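PDB 6XTZ: dally-like, isoform A from Drosophila melanogaster, which probably acts as a cell-surface proteoglycan, binding Wnt and Hedgehog family proteins and sheltering the Wnt lipid so that the signal can act far from its source. Local coordinates for residues A[38-42]-A[236-240]; A[155-159]-A[315-319]; A[181-185]-A[302-307]. The protein carries 5 engineered substitutions. All blocks are in the same frame, centred on the assembly; numbering follows the deposited sequence.

How the contacts relate
The modelled chain is the elongated, mainly helical, strand-free glypican core. From the N terminus, residues 38-42 precede helix 51-110 and are met about 195 residues later by 236-240, which close contact 1 at the disulfide-rich end. In between, the chain passes through both partners at the other end: residues 155-159, closing helix 139-158, and residues 181-185, leading into helix 185-216. Helix 296-322 then meets them in reverse order, with 302-307 completing contact 3 and 315-319 contact 2. Contact 3 is thus nested within contact 2, and both cross contact 1. Contacts 2 and 3 touch through Leu158 and Phe307; contact 1 lies about 92 Å from contact 2 and about 82 Å from contact 3, centre to centre.

Contact 1 of 3, residues A[38-42]-A[236-240]; sequences RYCES and CGACK
Cys40 and Cys236 bury more surface than any other residues here and are joined by a disulfide, Cys40 SG to Cys236 SG 2.0 Å, in the cysteine-rich N-terminal end of the glypican core. The bridge has a chi3 of -82°, close to the relaxed right-angle twist of a disulfide and left-handed in sense. Both sulfurs stand beside their own backbone nitrogen and anti to the carbonyl carbon, and the two CA atoms come within 5.3 Å. Cys40 lies in irregular chain, whereas Cys236 lies on the short, weakly bonded helix 236-239. One turn on, Cys239 is bonded to Cys49, and its SG packs against Cys40 SG at 3.7 Å, setting two disulfides side by side in a buried sulfur cluster. Glu54 of helix 51-110 holds this part of the loop, its carboxylate accepting hydrogen bonds from the backbone N of Arg38, Tyr39 and Cys40.

Beyond the sulfurs, a salt bridge spans the outer side of the contact. Glu41 leaves the loop with CG anti to its own nitrogen (chi1 -176°) and runs on extended, which carries the carboxylate over to the ammonium of Lys240, itself at the end of a fully stretched chain. The same ammonium also donates to the carbonyl O of His487, while the Lys240 side chain touches Trp484. An alanine in place of Lys240 is likely to leave the Glu41 carboxylate without its counter-charge and the His487 carbonyl without this donor, so that the glutamate could turn toward solvent. In the bridge itself, Lys240 NZ lies 2.7 Å from Glu41 OE1, almost in line with the bond that joins this oxygen to its carboxylate carbon. Lys240 CE follows at 3.3 Å from Glu41 OE1.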
ATOM      1  N   ARG A  38      27.043  31.512  -0.200  1.00 45.97           N
ATOM      2  CA  ARG A  38      27.193  30.130   0.242  1.00 46.73           C
ATOM      3  C   ARG A  38      26.835  29.116  -0.832  1.00 56.49           C
ATOM      4  O   ARG A  38      27.459  28.051  -0.900  1.00 58.48           O
ATOM      5  CB  ARG A  38      26.323  29.875   1.476  1.00 46.95           C
ATOM      6  CG  ARG A  38      26.744  30.649   2.709  1.00 56.50           C
ATOM      7  CD  ARG A  38      25.871  30.294   3.902  1.00 55.28           C
ATOM      8  NE  ARG A  38      24.524  30.846   3.788  1.00 54.32           N
ATOM      9  CZ  ARG A  38      23.585  30.714   4.719  1.00 53.17           C
ATOM     10  NH1 ARG A  38      23.846  30.046   5.834  1.00 51.18           N
ATOM     11  NH2 ARG A  38      22.387  31.253   4.538  1.00 54.74           N
ATOM     12  N   TYR A  39      25.842  29.414  -1.664  1.00 58.02           N
ATOM     13  CA  TYR A  39      25.329  28.448  -2.626  1.00 48.96           C
ATOM     14  C   TYR A  39      25.547  28.881  -4.066  1.00 50.62           C
ATOM     15  O   TYR A  39      25.986  28.070  -4.890  1.00 50.00           O
ATOM     16  CB  TYR A  39      23.836  28.200  -2.373  1.00 49.01           C
ATOM     17  CG  TYR A  39      23.497  28.015  -0.912  1.00 47.68           C
ATOM     18  CD1 TYR A  39      24.085  27.000  -0.166  1.00 49.04           C
ATOM     19  CD2 TYR A  39      22.585  28.848  -0.278  1.00 42.82           C
ATOM     20  CE1 TYR A  39      23.780  26.826   1.170  1.00 46.02           C
ATOM     21  CE2 TYR A  39      22.272  28.681   1.057  1.00 41.95           C
ATOM     22  CZ  TYR A  39      22.873  27.669   1.776  1.00 47.20           C
ATOM     23  OH  TYR A  39      22.565  27.498   3.104  1.00 54.34           O
ATOM     24  N   CYS A  40      25.250  30.133  -4.399  1.00 50.97           N
ATOM     25  CA  CYS A  40      25.532  30.617  -5.739  1.00 46.84           C
ATOM     26  C   CYS A  40      27.031  30.825  -5.920  1.00 48.81           C
ATOM     27  O   CYS A  40      27.803  30.874  -4.959  1.00 52.91           O
ATOM     28  CB  CYS A  40      24.791  31.925  -6.017  1.00 44.49           C
ATOM     29  SG  CYS A  40      23.021  31.886  -5.675  1.00 54.81           S
ATOM     30  N   GLU A  41      27.441  30.947  -7.178  1.00 51.83           N
ATOM     31  CA  GLU A  41      28.821  31.282  -7.486  1.00 59.45           C
ATOM     32  C   GLU A  41      29.062  32.767  -7.252  1.00 59.80           C
ATOM     33  O   GLU A  41      28.221  33.608  -7.578  1.00 60.48           O
ATOM     34  CB  GLU A  41      29.156  30.918  -8.935  1.00 65.36           C
ATOM     35  CG  GLU A  41      30.617  31.142  -9.300  1.00 74.55           C
ATOM     36  CD  GLU A  41      30.924  30.792 -10.745  1.00 79.69           C
ATOM     37  OE1 GLU A  41      29.970  30.572 -11.520  1.00 79.73           O
ATOM     38  OE2 GLU A  41      32.120  30.734 -11.102  1.00 80.51           O
ATOM     39  N   SER A  42      30.220  33.084  -6.670  1.00 54.27           N
ATOM     40  CA  SER A  42      30.659  34.459  -6.444  1.00 56.06           C
ATOM     41  C   SER A  42      31.952  34.669  -7.221  1.00 61.06           C
ATOM     42  O   SER A  42      33.050  34.588  -6.651  1.00 62.12           O
ATOM     43  CB  SER A  42      30.858  34.749  -4.959  1.00 55.62           C
ATOM     44  OG  SER A  42      29.618  34.940  -4.307  1.00 62.15           O
ATOM     45  N   CYS A 236      19.758  30.784  -8.196  1.00 55.51           N
ATOM     46  CA  CYS A 236      21.056  31.379  -8.501  1.00 55.55           C
ATOM     47  C   CYS A 236      21.181  31.848  -9.945  1.00 56.83           C
ATOM     48  O   CYS A 236      22.128  32.580 -10.254  1.00 54.90           O
ATOM     49  CB  CYS A 236      22.177  30.391  -8.182  1.00 52.22           C
ATOM     50  SG  CYS A 236      22.405  30.100  -6.415  1.00 54.32           S
ATOM     51  N   GLY A 237      20.264  31.452 -10.828  1.00 56.39           N
ATOM     52  CA  GLY A 237      20.297  31.970 -12.186  1.00 56.54           C
ATOM     53  C   GLY A 237      20.097  33.472 -12.235  1.00 54.98           C
ATOM     54  O   GLY A 237      20.763  34.172 -13.000  1.00 51.91           O
ATOM     55  N   ALA A 238      19.185  33.991 -11.408  1.00 55.20           N
ATOM     56  CA  ALA A 238      18.952  35.429 -11.376  1.00 50.99           C
ATOM     57  C   ALA A 238      20.136  36.178 -10.781  1.00 55.36           C
ATOM     58  O   ALA A 238      20.343  37.356 -11.092  1.00 51.00           O
ATOM     59  CB  ALA A 238      17.679  35.740 -10.591  1.00 47.50           C
ATOM     60  N   CYS A 239      20.922  35.519  -9.926  1.00 55.37           N
ATOM     61  CA  CYS A 239      22.098  36.168  -9.358  1.00 55.45           C
ATOM     62  C   CYS A 239      23.166  36.455 -10.406  1.00 56.76           C
ATOM     63  O   CYS A 239      24.025  37.313 -10.177  1.00 57.66           O
ATOM     64  CB  CYS A 239      22.681  35.313  -8.232  1.00 56.48           C
ATOM     65  SG  CYS A 239      21.544  35.047  -6.848  1.00 56.10           S
ATOM     66  N   LYS A 240      23.135  35.764 -11.544  1.00 56.07           N
ATOM     67  CA  LYS A 240      24.022  36.055 -12.661  1.00 60.28           C
ATOM     68  C   LYS A 240      23.357  36.910 -13.732  1.00 59.56           C
ATOM     69  O   LYS A 240      23.877  37.000 -14.848  1.00 58.53           O
ATOM     70  CB  LYS A 240      24.541  34.758 -13.285  1.00 60.17           C
ATOM     71  CG  LYS A 240      25.603  34.043 -12.464  1.00 58.61           C
ATOM     72  CD  LYS A 240      26.246  32.927 -13.268  1.00 60.05           C
ATOM     73  CE  LYS A 240      27.420  32.325 -12.522  1.00 62.02           C
ATOM     74  NZ  LYS A 240      28.145  31.311 -13.335  1.00 62.27           N
TER

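Contact 2 of 3, residues A[155-159]-A[315-319]; sequences FTVLN and TNRVF
The hydroxyl of Thr315 faces two side chains from the end of helix 139-158 and the residue after it: Thr315 OG1 is 3.5 Å from CG of the Asn159 carboxamide and 3.9 Å from Phe155 CE1. It gets there because OG1 stands anti to the Thr315 nitrogen (chi1 -173°), beside the carbonyl carbon. Leu158 CD2 also rests 3.9 Å from Thr315 CB. These contacts bring the last turn of helix 139-158 against helix 296-322, near one end of the elongated helical glypican core. There the Cys171-Cys322 disulfide ties helix 169-176 to the end of helix 296-322, and Met176 touches both Phe155 and Val318. Val318 comes at Phe155 from the opposite direction and puts one methyl over a ring face, a CH-pi contact with CG1 4.0 Å from the Phe155 ring centroid and 29° off its normal. Phe319 approaches the same ring at its edge, CE1 lying 4.0 Å from Phe155 CZ. The Asn159 side chain comes toward Phe319 from the opposite direction, amide and ring planes 47° apart. Over one face of that Phe319 ring, toward the rim, lies the carbonyl O of Thr315.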
ATOM      1  N   PHE A 155     -22.951 -39.058  12.088  1.00 86.62           N
ATOM      2  CA  PHE A 155     -22.808 -40.466  12.440  1.00 87.19           C
ATOM      3  C   PHE A 155     -23.851 -40.910  13.458  1.00 89.54           C
ATOM      4  O   PHE A 155     -24.255 -42.078  13.455  1.00 88.29           O
ATOM      5  CB  PHE A 155     -21.397 -40.723  12.971  1.00 86.63           C
ATOM      6  CG  PHE A 155     -21.232 -42.056  13.644  1.00 88.25           C
ATOM      7  CD1 PHE A 155     -21.121 -43.217  12.897  1.00 88.42           C
ATOM      8  CD2 PHE A 155     -21.175 -42.144  15.025  1.00 90.41           C
ATOM      9  CE1 PHE A 155     -20.965 -44.443  13.517  1.00 91.58           C
ATOM     10  CE2 PHE A 155     -21.019 -43.366  15.649  1.00 93.40           C
ATOM     11  CZ  PHE A 155     -20.915 -44.517  14.895  1.00 93.57           C
ATOM     12  N   THR A 156     -24.300 -40.001  14.327  1.00 90.29           N
ATOM     13  CA  THR A 156     -25.297 -40.366  15.328  1.00 94.18           C
ATOM     14  C   THR A 156     -26.658 -40.618  14.691  1.00 98.86           C
ATOM     15  O   THR A 156     -27.292 -41.649  14.942  1.00103.05           O
ATOM     16  CB  THR A 156     -25.398 -39.275  16.395  1.00 92.24           C
ATOM     17  OG1 THR A 156     -25.342 -37.984  15.771  1.00 93.10           O
ATOM     18  CG2 THR A 156     -24.269 -39.416  17.406  1.00 90.04           C
ATOM     19  N   VAL A 157     -27.127 -39.685  13.858  1.00 97.60           N
ATOM     20  CA  VAL A 157     -28.466 -39.812  13.300  1.00 99.81           C
ATOM     21  C   VAL A 157     -28.528 -40.877  12.219  1.00104.99           C
ATOM     22  O   VAL A 157     -29.604 -41.426  11.953  1.00108.55           O
ATOM     23  CB  VAL A 157     -28.954 -38.456  12.769  1.00 95.33           C
ATOM     24  CG1 VAL A 157     -29.065 -37.482  13.909  1.00 94.57           C
ATOM     25  CG2 VAL A 157     -28.011 -37.934  11.695  1.00 92.31           C
ATOM     26  N   LEU A 158     -27.400 -41.186  11.579  1.00103.95           N
ATOM     27  CA  LEU A 158     -27.365 -42.355  10.711  1.00100.81           C
ATOM     28  C   LEU A 158     -27.641 -43.622  11.509  1.00 99.50           C
ATOM     29  O   LEU A 158     -28.364 -44.513  11.050  1.00 98.64           O
ATOM     30  CB  LEU A 158     -26.016 -42.450  10.002  1.00102.65           C
ATOM     31  CG  LEU A 158     -25.836 -43.669   9.097  1.00105.66           C
ATOM     32  CD1 LEU A 158     -26.447 -43.422   7.723  1.00106.67           C
ATOM     33  CD2 LEU A 158     -24.366 -44.034   8.991  1.00106.58           C
ATOM     34  N   ASN A 159     -27.090 -43.705  12.717  1.00110.71           N
ATOM     35  CA  ASN A 159     -27.280 -44.861  13.591  1.00110.13           C
ATOM     36  C   ASN A 159     -28.259 -44.532  14.716  1.00110.92           C
ATOM     37  O   ASN A 159     -27.944 -44.622  15.905  1.00109.97           O
ATOM     38  CB  ASN A 159     -25.938 -45.329  14.147  1.00109.72           C
ATOM     39  CG  ASN A 159     -24.999 -45.813  13.065  1.00112.74           C
ATOM     40  OD1 ASN A 159     -25.273 -45.658  11.875  1.00112.90           O
ATOM     41  ND2 ASN A 159     -23.877 -46.398  13.472  1.00115.11           N
ATOM     42  N   THR A 315     -19.785 -46.419   8.643  1.00103.94           N
ATOM     43  CA  THR A 315     -20.360 -46.804   9.925  1.00106.61           C
ATOM     44  C   THR A 315     -19.803 -48.129  10.428  1.00112.39           C
ATOM     45  O   THR A 315     -19.829 -48.380  11.637  1.00114.37           O
ATOM     46  CB  THR A 315     -21.887 -46.880   9.828  1.00108.11           C
ATOM     47  OG1 THR A 315     -22.439 -47.092  11.133  1.00108.97           O
ATOM     48  CG2 THR A 315     -22.316 -48.019   8.914  1.00112.32           C
ATOM     49  N   ASN A 316     -19.297 -48.977   9.530  1.00114.63           N
ATOM     50  CA  ASN A 316     -18.624 -50.199   9.952  1.00116.54           C
ATOM     51  C   ASN A 316     -17.176 -49.936  10.343  1.00116.35           C
ATOM     52  O   ASN A 316     -16.658 -50.590  11.255  1.00121.30           O
ATOM     53  CB  ASN A 316     -18.685 -51.249   8.841  1.00118.29           C
ATOM     54  CG  ASN A 316     -20.101 -51.719   8.557  1.00119.15           C
ATOM     55  OD1 ASN A 316     -20.904 -51.903   9.473  1.00118.22           O
ATOM     56  ND2 ASN A 316     -20.414 -51.916   7.282  1.00120.06           N
ATOM     57  N   ARG A 317     -16.514 -48.988   9.675  1.00109.25           N
ATOM     58  CA  ARG A 317     -15.132 -48.673  10.017  1.00109.08           C
ATOM     59  C   ARG A 317     -15.042 -47.899  11.327  1.00109.89           C
ATOM     60  O   ARG A 317     -14.014 -47.960  12.012  1.00107.02           O
ATOM     61  CB  ARG A 317     -14.479 -47.886   8.879  1.00106.08           C
ATOM     62  CG  ARG A 317     -12.976 -47.706   9.019  1.00107.09           C
ATOM     63  CD  ARG A 317     -12.380 -47.068   7.774  1.00109.66           C
ATOM     64  NE  ARG A 317     -10.963 -46.763   7.937  1.00112.54           N
ATOM     65  CZ  ARG A 317     -10.209 -46.188   7.005  1.00115.60           C
ATOM     66  NH1 ARG A 317     -10.737 -45.855   5.834  1.00115.69           N
ATOM     67  NH2 ARG A 317      -8.927 -45.946   7.241  1.00117.39           N
ATOM     68  N   VAL A 318     -16.101 -47.174  11.693  1.00113.30           N
ATOM     69  CA  VAL A 318     -16.110 -46.470  12.972  1.00111.23           C
ATOM     70  C   VAL A 318     -16.249 -47.458  14.124  1.00112.25           C
ATOM     71  O   VAL A 318     -15.584 -47.324  15.158  1.00112.52           O
ATOM     72  CB  VAL A 318     -17.224 -45.408  12.990  1.00107.92           C
ATOM     73  CG1 VAL A 318     -17.381 -44.822  14.384  1.00106.15           C
ATOM     74  CG2 VAL A 318     -16.921 -44.309  11.986  1.00105.24           C
ATOM     75  N   PHE A 319     -17.110 -48.470  13.964  1.00112.34           N
ATOM     76  CA  PHE A 319     -17.235 -49.503  14.988  1.00111.47           C
ATOM     77  C   PHE A 319     -15.917 -50.231  15.209  1.00114.10           C
ATOM     78  O   PHE A 319     -15.621 -50.653  16.333  1.00110.01           O
ATOM     79  CB  PHE A 319     -18.333 -50.497  14.603  1.00106.79           C
ATOM     80  CG  PHE A 319     -19.724 -49.936  14.702  1.00103.22           C
ATOM     81  CD1 PHE A 319     -20.009 -48.902  15.579  1.00 99.72           C
ATOM     82  CD2 PHE A 319     -20.746 -50.445  13.919  1.00103.12           C
ATOM     83  CE1 PHE A 319     -21.288 -48.385  15.671  1.00 98.57           C
ATOM     84  CE2 PHE A 319     -22.027 -49.933  14.006  1.00102.91           C
ATOM     85  CZ  PHE A 319     -22.298 -48.902  14.884  1.00101.13           C
TER

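Contact 3 of 3, residues A[181-185]-A[302-307]; sequences PFGDV and EAIMNF
Asn306 makes the directional bond of this contact, its ND2 donating to the Phe182 carbonyl O at 2.9 Å with an N-H...O angle of 167°. The acceptor lies close to the plane of the Asn306 amide, but the donor stands well above the carbonyl plane of Phe182, away from the lone-pair directions. With CG anti to the carbonyl carbon of Asn306 (chi1 -65°), the amide reaches out from the helix to the loop. A weaker polar approach lies alongside: Phe307 CA faces the Pro181 carbonyl O at 3.6 Å, as a CA-H...O contact.

The bonded carbonyl belongs to the first residue of a type II' beta turn, Phe182 to Val185, which leads straight into helix 185-216. Gly183 suits its place twice over: a side chain there would run into the Phe182 carbonyl O and into Asn306 ND2. Farther along helix 185-216, Leu189 lines the pocket of the bound O-palmitoleoyl serine, and the Val185 side chain itself lies about 8 Å from that ligand.

Apolar contacts make up most of the remaining interface. Phe182 CB packs on Ala303 CB at 3.7 Å, and Phe182 CE1 touches Phe307 CD1 at 3.8 Å, the two rings meeting aslant with planes 61° apart. Pro181 CB sits in the plane of the Phe307 ring, at its edge, 3.9 Å from Phe307 CD1. Tyr151 of helix 139-158 meets the Phe182 ring edge-to-face and also touches Pro181. Val185 sets CG2 obliquely across the extended Glu302 side chain, 3.6 Å from Glu302 CD.

A pair of like charge lies close by: Asp184 OD1 and Glu302 OE2 are 4.2 Å apart, with nearly perpendicular carboxylate planes; their mutual repulsion would probably raise the proton affinity of one of them slightly.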
ATOM      1  N   PRO A 181     -16.219 -38.587   5.157  1.00 64.86           N
ATOM      2  CA  PRO A 181     -17.609 -39.024   4.936  1.00 67.97           C
ATOM      3  C   PRO A 181     -18.300 -38.308   3.788  1.00 65.65           C
ATOM      4  O   PRO A 181     -19.151 -38.910   3.121  1.00 63.01           O
ATOM      5  CB  PRO A 181     -18.294 -38.718   6.278  1.00 68.77           C
ATOM      6  CG  PRO A 181     -17.183 -38.521   7.264  1.00 66.11           C
ATOM      7  CD  PRO A 181     -16.035 -37.975   6.484  1.00 66.81           C
ATOM      8  N   PHE A 182     -17.965 -37.044   3.539  1.00 56.17           N
ATOM      9  CA  PHE A 182     -18.591 -36.263   2.481  1.00 55.32           C
ATOM     10  C   PHE A 182     -17.753 -36.216   1.209  1.00 56.51           C
ATOM     11  O   PHE A 182     -18.043 -35.413   0.318  1.00 54.65           O
ATOM     12  CB  PHE A 182     -18.863 -34.835   2.964  1.00 55.48           C
ATOM     13  CG  PHE A 182     -19.708 -34.759   4.205  1.00 59.61           C
ATOM     14  CD1 PHE A 182     -20.653 -35.733   4.482  1.00 61.16           C
ATOM     15  CD2 PHE A 182     -19.557 -33.706   5.095  1.00 64.08           C
ATOM     16  CE1 PHE A 182     -21.429 -35.659   5.624  1.00 62.98           C
ATOM     17  CE2 PHE A 182     -20.331 -33.627   6.238  1.00 65.26           C
ATOM     18  CZ  PHE A 182     -21.268 -34.605   6.503  1.00 64.64           C
ATOM     19  N   GLY A 183     -16.728 -37.057   1.101  1.00 56.00           N
ATOM     20  CA  GLY A 183     -15.807 -36.966  -0.014  1.00 54.32           C
ATOM     21  C   GLY A 183     -14.815 -35.836   0.168  1.00 54.25           C
ATOM     22  O   GLY A 183     -14.371 -35.572   1.289  1.00 48.50           O
ATOM     23  N   ASP A 184     -14.462 -35.158  -0.924  1.00 56.73           N
ATOM     24  CA  ASP A 184     -13.516 -34.050  -0.889  1.00 57.08           C
ATOM     25  C   ASP A 184     -14.203 -32.690  -0.820  1.00 55.74           C
ATOM     26  O   ASP A 184     -13.530 -31.661  -0.931  1.00 57.61           O
ATOM     27  CB  ASP A 184     -12.591 -34.110  -2.109  1.00 58.73           C
ATOM     28  CG  ASP A 184     -13.347 -34.080  -3.427  1.00 61.36           C
ATOM     29  OD1 ASP A 184     -14.590 -33.959  -3.412  1.00 61.10           O
ATOM     30  OD2 ASP A 184     -12.695 -34.180  -4.487  1.00 65.40           O
ATOM     31  N   VAL A 185     -15.526 -32.665  -0.645  1.00 50.87           N
ATOM     32  CA  VAL A 185     -16.249 -31.390  -0.610  1.00 48.28           C
ATOM     33  C   VAL A 185     -15.843 -30.538   0.588  1.00 43.29           C
ATOM     34  O   VAL A 185     -15.595 -29.330   0.396  1.00 41.53           O
ATOM     35  CB  VAL A 185     -17.763 -31.643  -0.675  1.00 46.05           C
ATOM     36  CG1 VAL A 185     -18.535 -30.342  -0.515  1.00 45.42           C
ATOM     37  CG2 VAL A 185     -18.128 -32.325  -1.985  1.00 45.97           C
ATOM     38  N   GLU A 302     -23.659 -32.872  -3.335  1.00 61.29           N
ATOM     39  CA  GLU A 302     -22.574 -33.816  -3.576  1.00 61.39           C
ATOM     40  C   GLU A 302     -22.106 -34.455  -2.273  1.00 64.28           C
ATOM     41  O   GLU A 302     -21.754 -35.639  -2.247  1.00 67.68           O
ATOM     42  CB  GLU A 302     -21.410 -33.121  -4.282  1.00 61.32           C
ATOM     43  CG  GLU A 302     -20.259 -34.055  -4.626  1.00 61.82           C
ATOM     44  CD  GLU A 302     -19.108 -33.344  -5.305  1.00 68.75           C
ATOM     45  OE1 GLU A 302     -19.189 -32.110  -5.483  1.00 72.21           O
ATOM     46  OE2 GLU A 302     -18.119 -34.019  -5.663  1.00 70.89           O
ATOM     47  N   ALA A 303     -22.101 -33.687  -1.181  1.00 64.83           N
ATOM     48  CA  ALA A 303     -21.723 -34.248   0.111  1.00 62.98           C
ATOM     49  C   ALA A 303     -22.724 -35.301   0.569  1.00 65.22           C
ATOM     50  O   ALA A 303     -22.332 -36.346   1.104  1.00 66.19           O
ATOM     51  CB  ALA A 303     -21.598 -33.135   1.151  1.00 56.34           C
ATOM     52  N   ILE A 304     -24.018 -35.048   0.364  1.00 65.32           N
ATOM     53  CA  ILE A 304     -25.035 -36.026   0.736  1.00 65.41           C
ATOM     54  C   ILE A 304     -24.949 -37.253  -0.164  1.00 64.13           C
ATOM     55  O   ILE A 304     -25.084 -38.392   0.301  1.00 61.33           O
ATOM     56  CB  ILE A 304     -26.433 -35.383   0.692  1.00 75.50           C
ATOM     57  CG1 ILE A 304     -26.525 -34.236   1.700  1.00 76.98           C
ATOM     58  CG2 ILE A 304     -27.513 -36.420   0.966  1.00 83.70           C
ATOM     59  CD1 ILE A 304     -26.269 -34.660   3.129  1.00 79.56           C
ATOM     60  N   MET A 305     -24.722 -37.041  -1.462  1.00 65.97           N
ATOM     61  CA  MET A 305     -24.544 -38.161  -2.381  1.00 66.90           C
ATOM     62  C   MET A 305     -23.344 -39.013  -1.986  1.00 64.64           C
ATOM     63  O   MET A 305     -23.397 -40.247  -2.057  1.00 62.85           O
ATOM     64  CB  MET A 305     -24.392 -37.637  -3.810  1.00 75.28           C
ATOM     65  CG  MET A 305     -23.679 -38.582  -4.765  1.00 85.27           C
ATOM     66  SD  MET A 305     -23.415 -37.831  -6.385  1.00 95.57           S
ATOM     67  CE  MET A 305     -22.095 -38.853  -7.032  1.00 96.43           C
ATOM     68  N   ASN A 306     -22.252 -38.374  -1.556  1.00 63.60           N
ATOM     69  CA  ASN A 306     -21.085 -39.128  -1.110  1.00 61.61           C
ATOM     70  C   ASN A 306     -21.341 -39.830   0.217  1.00 58.02           C
ATOM     71  O   ASN A 306     -20.766 -40.893   0.474  1.00 58.86           O
ATOM     72  CB  ASN A 306     -19.870 -38.204  -0.992  1.00 61.64           C
ATOM     73  CG  ASN A 306     -19.438 -37.631  -2.327  1.00 67.89           C
ATOM     74  OD1 ASN A 306     -19.656 -38.234  -3.376  1.00 71.44           O
ATOM     75  ND2 ASN A 306     -18.819 -36.456  -2.291  1.00 70.17           N
ATOM     76  N   PHE A 307     -22.190 -39.254   1.069  1.00 58.58           N
ATOM     77  CA  PHE A 307     -22.492 -39.876   2.351  1.00 64.71           C
ATOM     78  C   PHE A 307     -23.458 -41.045   2.220  1.00 66.50           C
ATOM     79  O   PHE A 307     -23.457 -41.929   3.081  1.00 66.29           O
ATOM     80  CB  PHE A 307     -23.064 -38.840   3.322  1.00 71.82           C
ATOM     81  CG  PHE A 307     -23.181 -39.336   4.735  1.00 78.60           C
ATOM     82  CD1 PHE A 307     -22.076 -39.359   5.569  1.00 80.87           C
ATOM     83  CD2 PHE A 307     -24.396 -39.780   5.230  1.00 80.00           C
ATOM     84  CE1 PHE A 307     -22.178 -39.816   6.869  1.00 79.98           C
ATOM     85  CE2 PHE A 307     -24.505 -40.238   6.530  1.00 79.82           C
ATOM     86  CZ  PHE A 307     -23.394 -40.256   7.350  1.00 77.67           C
TER